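Local structure of cytoplasmic export protein 1 (Saccharomyces cerevisiae, 3VWA) at residues 422-427 with 437-442; 151-156 with 164-169; 11-16 with 85-90. The protein serves the nuclear tRNA export machinery, where it may collect tRNA from export receptors at the nuclear pore complex and pass aminoacylated tRNA to translation. One frame throughout, in Å; residues are numbered along the deposited sequence.

Contact 1: residues 422-427 with 437-442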
loop_
_atom_site.group_PDB
_atom_site.type_symbol
_atom_site.label_atom_id
_atom_site.label_comp_id
_atom_site.label_asym_id
_atom_site.label_seq_id
_atom_site.Cartn_x
_atom_site.Cartn_y
_atom_site.Cartn_z
ATOM N N ARG A 422 27.022 8.707 23.408
ATOM C CA ARG A 422 27.493 10.127 23.517
ATOM C C ARG A 422 26.309 11.077 23.438
ATOM O O ARG A 422 26.237 12.049 24.195
ATOM C CB ARG A 422 28.554 10.507 22.458
ATOM C CG ARG A 422 29.874 9.717 22.597
ATOM C CD ARG A 422 30.815 9.973 21.410
ATOM N NE ARG A 422 31.849 8.921 21.338
ATOM C CZ ARG A 422 33.080 8.997 21.863
ATOM N NH1 ARG A 422 33.448 10.056 22.534
ATOM N NH2 ARG A 422 33.942 7.994 21.737
ATOM N N PHE A 423 25.351 10.760 22.563
ATOM C CA PHE A 423 24.105 11.524 22.488
ATOM C C PHE A 423 23.311 11.399 23.798
ATOM O O PHE A 423 22.789 12.393 24.315
ATOM C CB PHE A 423 23.227 11.023 21.328
ATOM C CG PHE A 423 23.681 11.460 19.954
ATOM C CD1 PHE A 423 24.333 10.548 19.095
ATOM C CD2 PHE A 423 23.423 12.749 19.500
ATOM C CE1 PHE A 423 24.754 10.910 17.807
ATOM C CE2 PHE A 423 23.846 13.143 18.217
ATOM C CZ PHE A 423 24.515 12.231 17.366
ATOM N N LEU A 424 23.206 10.178 24.315
ATOM C CA LEU A 424 22.375 9.930 25.497
ATOM C C LEU A 424 22.972 10.567 26.750
ATOM O O LEU A 424 22.239 11.052 27.584
ATOM C CB LEU A 424 22.120 8.425 25.712
ATOM C CG LEU A 424 21.304 7.733 24.601
ATOM C CD1 LEU A 424 21.476 6.217 24.597
ATOM C CD2 LEU A 424 19.823 8.094 24.714
ATOM N N ALA A 425 24.296 10.573 26.862
ATOM C CA ALA A 425 24.980 11.268 27.938
ATOM C C ALA A 425 24.618 12.751 27.946
ATOM O O ALA A 425 24.507 13.350 29.010
ATOM C CB ALA A 425 26.485 11.074 27.853
ATOM N N LYS A 426 24.393 13.328 26.763
ATOM C CA LYS A 426 23.959 14.706 26.693
ATOM C C LYS A 426 22.506 14.884 27.077
ATOM O O LYS A 426 22.190 15.728 27.875
ATOM C CB LYS A 426 24.215 15.312 25.320
ATOM C CG LYS A 426 24.198 16.825 25.407
ATOM C CD LYS A 426 23.985 17.506 24.065
ATOM C CE LYS A 426 23.448 18.934 24.238
ATOM N NZ LYS A 426 22.659 19.268 23.004
ATOM N N THR A 427 21.613 14.074 26.533
ATOM C CA THR A 427 20.213 14.218 26.891
ATOM C C THR A 427 19.900 13.909 28.371
ATOM O O THR A 427 18.896 14.309 28.875
ATOM C CB THR A 427 19.276 13.481 25.889
ATOM O OG1 THR A 427 19.311 12.058 26.120
ATOM C CG2 THR A 427 19.723 13.847 24.421
ATOM N N THR A 437 14.350 12.118 32.410
ATOM C CA THR A 437 13.632 10.945 32.923
ATOM C C THR A 437 13.693 9.817 31.873
ATOM O O THR A 437 14.119 8.680 32.178
ATOM C CB THR A 437 12.164 11.320 33.294
ATOM O OG1 THR A 437 12.168 12.431 34.211
ATOM C CG2 THR A 437 11.389 10.151 33.964
ATOM N N TRP A 438 13.317 10.131 30.632
ATOM C CA TRP A 438 13.253 9.125 29.577
ATOM C C TRP A 438 14.638 8.641 29.163
ATOM O O TRP A 438 14.787 7.468 28.806
ATOM C CB TRP A 438 12.453 9.606 28.362
ATOM C CG TRP A 438 10.986 9.328 28.501
ATOM C CD1 TRP A 438 10.008 10.184 28.987
ATOM C CD2 TRP A 438 10.299 8.072 28.253
ATOM N NE1 TRP A 438 8.783 9.571 29.020
ATOM C CE2 TRP A 438 8.889 8.296 28.618
ATOM C CE3 TRP A 438 10.692 6.807 27.824
ATOM C CZ2 TRP A 438 7.936 7.304 28.494
ATOM C CZ3 TRP A 438 9.715 5.808 27.720
ATOM C CH2 TRP A 438 8.378 6.049 28.052
ATOM N N THR A 439 15.649 9.513 29.198
ATOM C CA THR A 439 16.988 9.072 28.826
ATOM C C THR A 439 17.483 7.860 29.612
ATOM O O THR A 439 18.074 6.943 29.036
ATOM C CB THR A 439 18.053 10.197 28.964
ATOM O OG1 THR A 439 17.695 11.285 28.102
ATOM C CG2 THR A 439 19.465 9.670 28.548
ATOM N N VAL A 440 17.252 7.860 30.922
ATOM C CA VAL A 440 17.718 6.732 31.731
ATOM C C VAL A 440 16.955 5.399 31.428
ATOM O O VAL A 440 17.538 4.290 31.496
ATOM C CB VAL A 440 17.837 7.112 33.263
ATOM C CG1 VAL A 440 16.486 7.324 33.928
ATOM C CG2 VAL A 440 18.623 6.070 34.038
ATOM N N ILE A 441 15.677 5.543 31.098
ATOM C CA ILE A 441 14.789 4.449 30.636
ATOM C C ILE A 441 15.360 3.917 29.336
ATOM O O ILE A 441 15.644 2.730 29.238
ATOM C CB ILE A 441 13.325 4.940 30.458
ATOM C CG1 ILE A 441 12.814 5.568 31.754
ATOM C CG2 ILE A 441 12.375 3.812 30.082
ATOM C CD1 ILE A 441 12.631 4.582 32.902
ATOM N N ILE A 442 15.653 4.815 28.384
ATOM C CA ILE A 442 16.152 4.364 27.066
ATOM C C ILE A 442 17.522 3.690 27.182
ATOM O O ILE A 442 17.801 2.679 26.477
ATOM C CB ILE A 442 16.204 5.523 26.005
ATOM C CG1 ILE A 442 14.801 6.073 25.633
ATOM C CG2 ILE A 442 16.907 5.094 24.756
ATOM C CD1 ILE A 442 13.723 4.976 25.474
#
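Thr427 and Thr439 carry the polar part of this contact, with their hydroxyls hydrogen-bonded across the helix interface at 2.7 Å between Thr427 OG1 and Thr439 OG1. At Thr427 a chi1 of 76° sets the hydroxyl between the backbone N and the carbonyl carbon, which brings it up to Thr439. That hydroxyl also lies 3.4 Å from Leu424 O, one turn back in its own helix, in a weak bond that competes for the same proton. Thr439 OG1 has a further partner in Ile435 O of its own helix. Thr439 projects toward the facing helix, and its methyl, anti to the backbone N, makes a close approach to a backbone carbonyl there, CG2 lying 3.2 Å from Leu424 O.

The helices concerned, 413-427 and 433-446, are consecutive and joined by a short connection. They run roughly antiparallel: the axes of the two segments approach to 9.3 Å, at 148°, as neighbouring helices do in an alpha-solenoid built of HEAT repeats. Segments 422-427 and 437-442 fall in sequence between the annotated HEAT repeats 381-419 and 494-530.

Apolar contacts extend the interface from the threonine pair. Thr439 CG2 lies 4.1 Å from Leu424 CB, the two side chains running alongside one another but pointing opposite ways. One turn further along, Leu424 CD2 meets Ile442 CG2 at 4.2 Å, and here the side chains lie nearly perpendicular. Leu401 of helix 394-407 touches both Leu424 and Thr439, adding a third helix to this buried packing.

Contact 2: residues 151-156 with 164-169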
loop_
_atom_site.group_PDB
_atom_site.type_symbol
_atom_site.label_atom_id
_atom_site.label_comp_id
_atom_site.label_asym_id
_atom_site.label_seq_id
_atom_site.Cartn_x
_atom_site.Cartn_y
_atom_site.Cartn_z
ATOM N N LEU A 151 -17.101 -12.463 -30.729
ATOM C CA LEU A 151 -18.276 -12.199 -31.550
ATOM C C LEU A 151 -18.224 -10.800 -32.171
ATOM O O LEU A 151 -19.080 -10.420 -32.940
ATOM C CB LEU A 151 -19.531 -12.337 -30.670
ATOM C CG LEU A 151 -19.934 -13.756 -30.244
ATOM C CD1 LEU A 151 -21.282 -13.683 -29.538
ATOM C CD2 LEU A 151 -20.052 -14.672 -31.450
ATOM N N CYS A 152 -17.215 -10.028 -31.808
ATOM C CA CYS A 152 -17.189 -8.620 -32.133
ATOM C C CYS A 152 -17.134 -8.360 -33.638
ATOM O O CYS A 152 -16.272 -8.895 -34.365
ATOM C CB CYS A 152 -15.977 -7.977 -31.474
ATOM S SG CYS A 152 -15.889 -6.211 -31.787
ATOM N N SER A 153 -18.045 -7.520 -34.085
ATOM C CA SER A 153 -18.091 -7.053 -35.484
ATOM C C SER A 153 -18.725 -5.639 -35.586
ATOM O O SER A 153 -19.423 -5.160 -34.666
ATOM C CB SER A 153 -18.851 -8.057 -36.382
ATOM O OG SER A 153 -19.669 -8.953 -35.616
ATOM N N SER A 154 -18.454 -4.985 -36.708
ATOM C CA SER A 154 -18.999 -3.682 -37.030
ATOM C C SER A 154 -20.487 -3.770 -37.350
ATOM O O SER A 154 -20.972 -4.763 -37.890
ATOM C CB SER A 154 -18.241 -3.099 -38.223
ATOM O OG SER A 154 -18.658 -1.762 -38.486
ATOM N N LYS A 155 -21.238 -2.741 -37.005
ATOM C CA LYS A 155 -22.658 -2.807 -37.278
ATOM C C LYS A 155 -22.935 -2.523 -38.758
ATOM O O LYS A 155 -23.934 -3.004 -39.309
ATOM C CB LYS A 155 -23.421 -1.888 -36.327
ATOM C CG LYS A 155 -23.364 -2.383 -34.881
ATOM C CD LYS A 155 -23.794 -1.323 -33.897
ATOM C CE LYS A 155 -24.903 -1.846 -33.005
ATOM N NZ LYS A 155 -26.033 -0.866 -33.027
ATOM N N GLU A 156 -22.021 -1.805 -39.414
ATOM C CA GLU A 156 -22.240 -1.397 -40.809
ATOM C C GLU A 156 -22.156 -2.580 -41.754
ATOM O O GLU A 156 -21.127 -3.274 -41.828
ATOM C CB GLU A 156 -21.296 -0.263 -41.241
ATOM C CG GLU A 156 -19.815 -0.587 -41.104
ATOM C CD GLU A 156 -18.940 0.652 -40.997
ATOM O OE1 GLU A 156 -19.149 1.459 -40.061
ATOM O OE2 GLU A 156 -18.027 0.797 -41.839
ATOM N N ALA A 164 -26.495 -13.932 -35.491
ATOM C CA ALA A 164 -27.266 -14.826 -34.662
ATOM C C ALA A 164 -26.712 -16.267 -34.597
ATOM O O ALA A 164 -26.782 -16.888 -33.536
ATOM C CB ALA A 164 -28.722 -14.809 -35.115
ATOM N N SER A 165 -26.139 -16.793 -35.687
ATOM C CA SER A 165 -25.598 -18.174 -35.678
ATOM C C SER A 165 -24.312 -18.257 -34.855
ATOM O O SER A 165 -24.170 -19.139 -33.990
ATOM C CB SER A 165 -25.386 -18.743 -37.101
ATOM O OG SER A 165 -25.702 -17.758 -38.054
ATOM N N ARG A 166 -23.409 -17.313 -35.116
ATOM C CA ARG A 166 -22.228 -17.123 -34.299
ATOM C C ARG A 166 -22.633 -16.965 -32.844
ATOM O O ARG A 166 -22.184 -17.714 -31.978
ATOM C CB ARG A 166 -21.434 -15.925 -34.813
ATOM C CG ARG A 166 -20.988 -16.161 -36.232
ATOM C CD ARG A 166 -19.842 -15.282 -36.700
ATOM N NE ARG A 166 -20.292 -13.998 -37.223
ATOM C CZ ARG A 166 -20.138 -12.836 -36.591
ATOM N NH1 ARG A 166 -20.586 -11.713 -37.158
ATOM N NH2 ARG A 166 -19.536 -12.784 -35.392
ATOM N N ALA A 167 -23.541 -16.044 -32.590
ATOM C CA ALA A 167 -23.984 -15.807 -31.235
ATOM C C ALA A 167 -24.523 -17.077 -30.564
ATOM O O ALA A 167 -24.155 -17.368 -29.432
ATOM C CB ALA A 167 -25.004 -14.691 -31.202
ATOM N N ARG A 168 -25.357 -17.836 -31.284
ATOM C CA ARG A 168 -25.794 -19.151 -30.837
ATOM C C ARG A 168 -24.612 -20.120 -30.586
ATOM O O ARG A 168 -24.521 -20.747 -29.535
ATOM C CB ARG A 168 -26.802 -19.748 -31.834
ATOM N N SER A 169 -23.676 -20.217 -31.522
ATOM C CA SER A 169 -22.584 -21.189 -31.310
ATOM C C SER A 169 -21.729 -20.756 -30.089
ATOM O O SER A 169 -21.414 -21.576 -29.207
ATOM C CB SER A 169 -21.752 -21.376 -32.594
ATOM O OG SER A 169 -20.916 -20.259 -32.849
#
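Arg166 reaches from helix 160-174 to segment 151-156, where two oxygens lie at the edge of its guanidinium. Its NH1 donates to Ser153 OG at 3.3 Å, with an N-H...O angle of 166° and the oxygen close to the guanidinium plane, while NH2 makes a weak bond to Leu151 O at 3.4 Å. On its own helix, Glu162 forms a salt bridge to Arg166 NE, which probably steadies the guanidinium's rotation. A bend at chi3 (-86°) brings the group round to the two oxygens. Beside the polar end, Leu151 lays its two methyls on the helix: CD2 lies 3.8 Å from Arg166 CB, and CD1 the same distance from Ala167 CA. Leu54 of helix 52-64 and Tyr170 also touch Leu151.

This is the kinase-like domain, and the position of strand 153-154, paired antiparallel with 126-127 and followed by helix 160-174, is consistent with the stretch that opens the activation segment in protein kinases.

Second-shell bonds help to position the acceptors. Ser153 OG donates to Leu151 O at 3.1 Å, so both acceptors of the arginine are tied together, and backbone bonds between Ser153 and Val127 hold the strand.

Contact 3: residues 11-16 with 85-90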
loop_
_atom_site.group_PDB
_atom_site.type_symbol
_atom_site.label_atom_id
_atom_site.label_comp_id
_atom_site.label_asym_id
_atom_site.label_seq_id
_atom_site.Cartn_x
_atom_site.Cartn_y
_atom_site.Cartn_z
ATOM N N PHE A 11 10.164 -17.044 -28.794
ATOM C CA PHE A 11 8.958 -16.377 -28.304
ATOM C C PHE A 11 9.291 -15.138 -27.440
ATOM O O PHE A 11 10.050 -15.209 -26.496
ATOM C CB PHE A 11 8.046 -17.362 -27.562
ATOM C CG PHE A 11 6.626 -16.845 -27.301
ATOM C CD1 PHE A 11 6.093 -16.850 -26.010
ATOM C CD2 PHE A 11 5.801 -16.404 -28.350
ATOM C CE1 PHE A 11 4.796 -16.412 -25.764
ATOM C CE2 PHE A 11 4.499 -15.953 -28.114
ATOM C CZ PHE A 11 4.006 -15.954 -26.807
ATOM N N PRO A 12 8.705 -13.990 -27.772
ATOM C CA PRO A 12 9.042 -12.732 -27.069
ATOM C C PRO A 12 8.604 -12.636 -25.573
ATOM O O PRO A 12 8.906 -11.646 -24.923
ATOM C CB PRO A 12 8.326 -11.656 -27.895
ATOM C CG PRO A 12 7.791 -12.328 -29.118
ATOM C CD PRO A 12 7.729 -13.808 -28.853
ATOM N N TYR A 13 7.924 -13.643 -25.030
ATOM C CA TYR A 13 7.401 -13.523 -23.687
ATOM C C TYR A 13 7.676 -14.784 -22.923
ATOM O O TYR A 13 7.780 -15.874 -23.517
ATOM C CB TYR A 13 5.891 -13.244 -23.742
ATOM C CG TYR A 13 5.549 -12.063 -24.656
ATOM C CD1 TYR A 13 5.588 -10.763 -24.189
ATOM C CD2 TYR A 13 5.211 -12.260 -25.991
ATOM C CE1 TYR A 13 5.283 -9.686 -25.025
ATOM C CE2 TYR A 13 4.900 -11.206 -26.823
ATOM C CZ TYR A 13 4.945 -9.921 -26.349
ATOM O OH TYR A 13 4.643 -8.864 -27.178
ATOM N N THR A 14 7.835 -14.663 -21.619
ATOM C CA THR A 14 7.820 -15.878 -20.812
ATOM C C THR A 14 6.414 -16.051 -20.241
ATOM O O THR A 14 5.720 -15.074 -20.005
ATOM C CB THR A 14 8.816 -15.798 -19.663
ATOM O OG1 THR A 14 8.447 -14.693 -18.840
ATOM C CG2 THR A 14 10.242 -15.594 -20.202
ATOM N N ILE A 15 5.999 -17.276 -20.005
ATOM C CA ILE A 15 4.647 -17.530 -19.535
ATOM C C ILE A 15 4.744 -18.388 -18.310
ATOM O O ILE A 15 5.447 -19.425 -18.287
ATOM C CB ILE A 15 3.786 -18.271 -20.590
ATOM C CG1 ILE A 15 3.750 -17.502 -21.904
ATOM C CG2 ILE A 15 2.356 -18.532 -20.088
ATOM C CD1 ILE A 15 3.275 -18.366 -23.063
ATOM N N GLU A 16 4.030 -17.982 -17.276
ATOM C CA GLU A 16 4.010 -18.821 -16.087
ATOM C C GLU A 16 3.244 -20.104 -16.362
ATOM O O GLU A 16 2.439 -20.180 -17.309
ATOM C CB GLU A 16 3.453 -18.073 -14.894
ATOM C CG GLU A 16 4.436 -17.083 -14.292
ATOM C CD GLU A 16 4.195 -16.950 -12.814
ATOM O OE1 GLU A 16 3.262 -16.194 -12.459
ATOM O OE2 GLU A 16 4.906 -17.633 -12.033
ATOM N N PHE A 85 -2.248 -16.994 -29.114
ATOM C CA PHE A 85 -2.200 -16.049 -28.001
ATOM C C PHE A 85 -2.667 -14.664 -28.362
ATOM O O PHE A 85 -2.543 -14.213 -29.505
ATOM C CB PHE A 85 -0.796 -15.875 -27.458
ATOM C CG PHE A 85 -0.105 -17.156 -27.039
ATOM C CD1 PHE A 85 -0.644 -17.966 -26.024
ATOM C CD2 PHE A 85 1.133 -17.524 -27.602
ATOM C CE1 PHE A 85 0.012 -19.119 -25.595
ATOM C CE2 PHE A 85 1.793 -18.709 -27.179
ATOM C CZ PHE A 85 1.229 -19.499 -26.177
ATOM N N ILE A 86 -3.211 -14.004 -27.342
ATOM C CA ILE A 86 -3.359 -12.558 -27.306
ATOM C C ILE A 86 -2.592 -12.083 -26.071
ATOM O O ILE A 86 -2.884 -12.469 -24.898
ATOM C CB ILE A 86 -4.841 -12.128 -27.233
ATOM C CG1 ILE A 86 -5.650 -12.689 -28.421
ATOM C CG2 ILE A 86 -4.939 -10.612 -27.131
ATOM C CD1 ILE A 86 -7.168 -12.542 -28.298
ATOM N N VAL A 87 -1.611 -11.230 -26.314
ATOM C CA VAL A 87 -0.765 -10.740 -25.226
ATOM C C VAL A 87 -1.094 -9.282 -24.932
ATOM O O VAL A 87 -1.071 -8.419 -25.851
ATOM C CB VAL A 87 0.737 -10.917 -25.525
ATOM C CG1 VAL A 87 1.544 -10.690 -24.258
ATOM C CG2 VAL A 87 1.030 -12.317 -26.055
ATOM N N THR A 88 -1.422 -9.004 -23.666
ATOM C CA THR A 88 -1.944 -7.637 -23.310
ATOM C C THR A 88 -1.142 -7.094 -22.194
ATOM O O THR A 88 -0.312 -7.822 -21.621
ATOM C CB THR A 88 -3.409 -7.674 -22.790
ATOM O OG1 THR A 88 -3.465 -8.426 -21.568
ATOM C CG2 THR A 88 -4.329 -8.279 -23.833
ATOM N N GLU A 89 -1.381 -5.833 -21.847
ATOM C CA GLU A 89 -0.837 -5.313 -20.571
ATOM C C GLU A 89 -1.293 -6.245 -19.405
ATOM O O GLU A 89 -2.263 -6.974 -19.496
ATOM C CB GLU A 89 -1.221 -3.846 -20.289
ATOM C CG GLU A 89 -1.325 -2.915 -21.491
ATOM C CD GLU A 89 -0.543 -1.589 -21.338
ATOM O OE1 GLU A 89 -1.113 -0.538 -20.938
ATOM O OE2 GLU A 89 0.669 -1.594 -21.647
ATOM N N ARG A 90 -0.536 -6.257 -18.333
ATOM C CA ARG A 90 -0.884 -7.097 -17.237
ATOM C C ARG A 90 -2.271 -6.675 -16.759
ATOM O O ARG A 90 -2.495 -5.513 -16.404
ATOM C CB ARG A 90 0.110 -6.927 -16.103
ATOM C CG ARG A 90 -0.166 -7.876 -14.940
ATOM C CD ARG A 90 -0.140 -9.350 -15.354
ATOM N NE ARG A 90 1.218 -9.882 -15.504
ATOM C CZ ARG A 90 1.997 -10.247 -14.486
ATOM N NH1 ARG A 90 3.228 -10.704 -14.725
ATOM N NH2 ARG A 90 1.553 -10.151 -13.220
#
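The curled antiparallel sheet of the N-terminal lobe of the kinase-like domain brings strands 13-15 and 85-89 face to face. They are not hydrogen-bonded to each other, and their nearest CA atoms, those of Tyr13 and Val87, stand 8.8 Å apart, so the side chains make the contact. Val87 sets its CG1 over the centre of the Tyr13 ring, 3.9 Å from the centroid and only 9° off the ring normal, a CH-pi contact. The methyl reaches that spot because CG1 is anti to the backbone N, chi1 -167°. Pro12 CB lies against the opposite face of the same ring, toward its rim, so the ring is sandwiched between the two, which limits its tilting.

Phe11 and Phe85 form the second half of the contact. Their rings meet obliquely, centroids 5.1 Å apart and planes at 41°, with Phe11 CZ nearest Phe85 CD2 at 3.4 Å. Ile15 comes to meet Phe85 head-on from its own strand, its CD1 lying 3.9 Å from Phe85 CZ. Replacing Phe85 with an alanine would probably leave Phe11 and Ile15 without their partner on strand 85-89 and open a gap there.

The intervening strands complete the setting. Strand 26-33 pairs with 13-15, and strand 39-45 pairs with both 26-33 and 85-89. On the other edge of 85-89, strand 73-77 contributes Phe77, whose ring packs edge-to-face with Phe11, and Glu75, which accepts a hydrogen bond from the hydroxyl of Tyr13.

Overall arrangement
Contacts 2 and 3 belong to the kinase-like domain, and contact 1 to the helical region that follows it in the chain; no ligand or catalytic site links them here. Contacts 2 and 3 are neighbours in that domain, their centres about 27 Å apart and their nearest atoms about 10 Å apart. Helix 52-64, which falls in sequence between the two strands of contact 3, touches contact 2 through Leu54. Contact 1 stands on the other side of the chain's centre, its centre about 78 Å from that of contact 2 and about 58 Å from that of contact 3, which conveys how elongated this two-part molecule is.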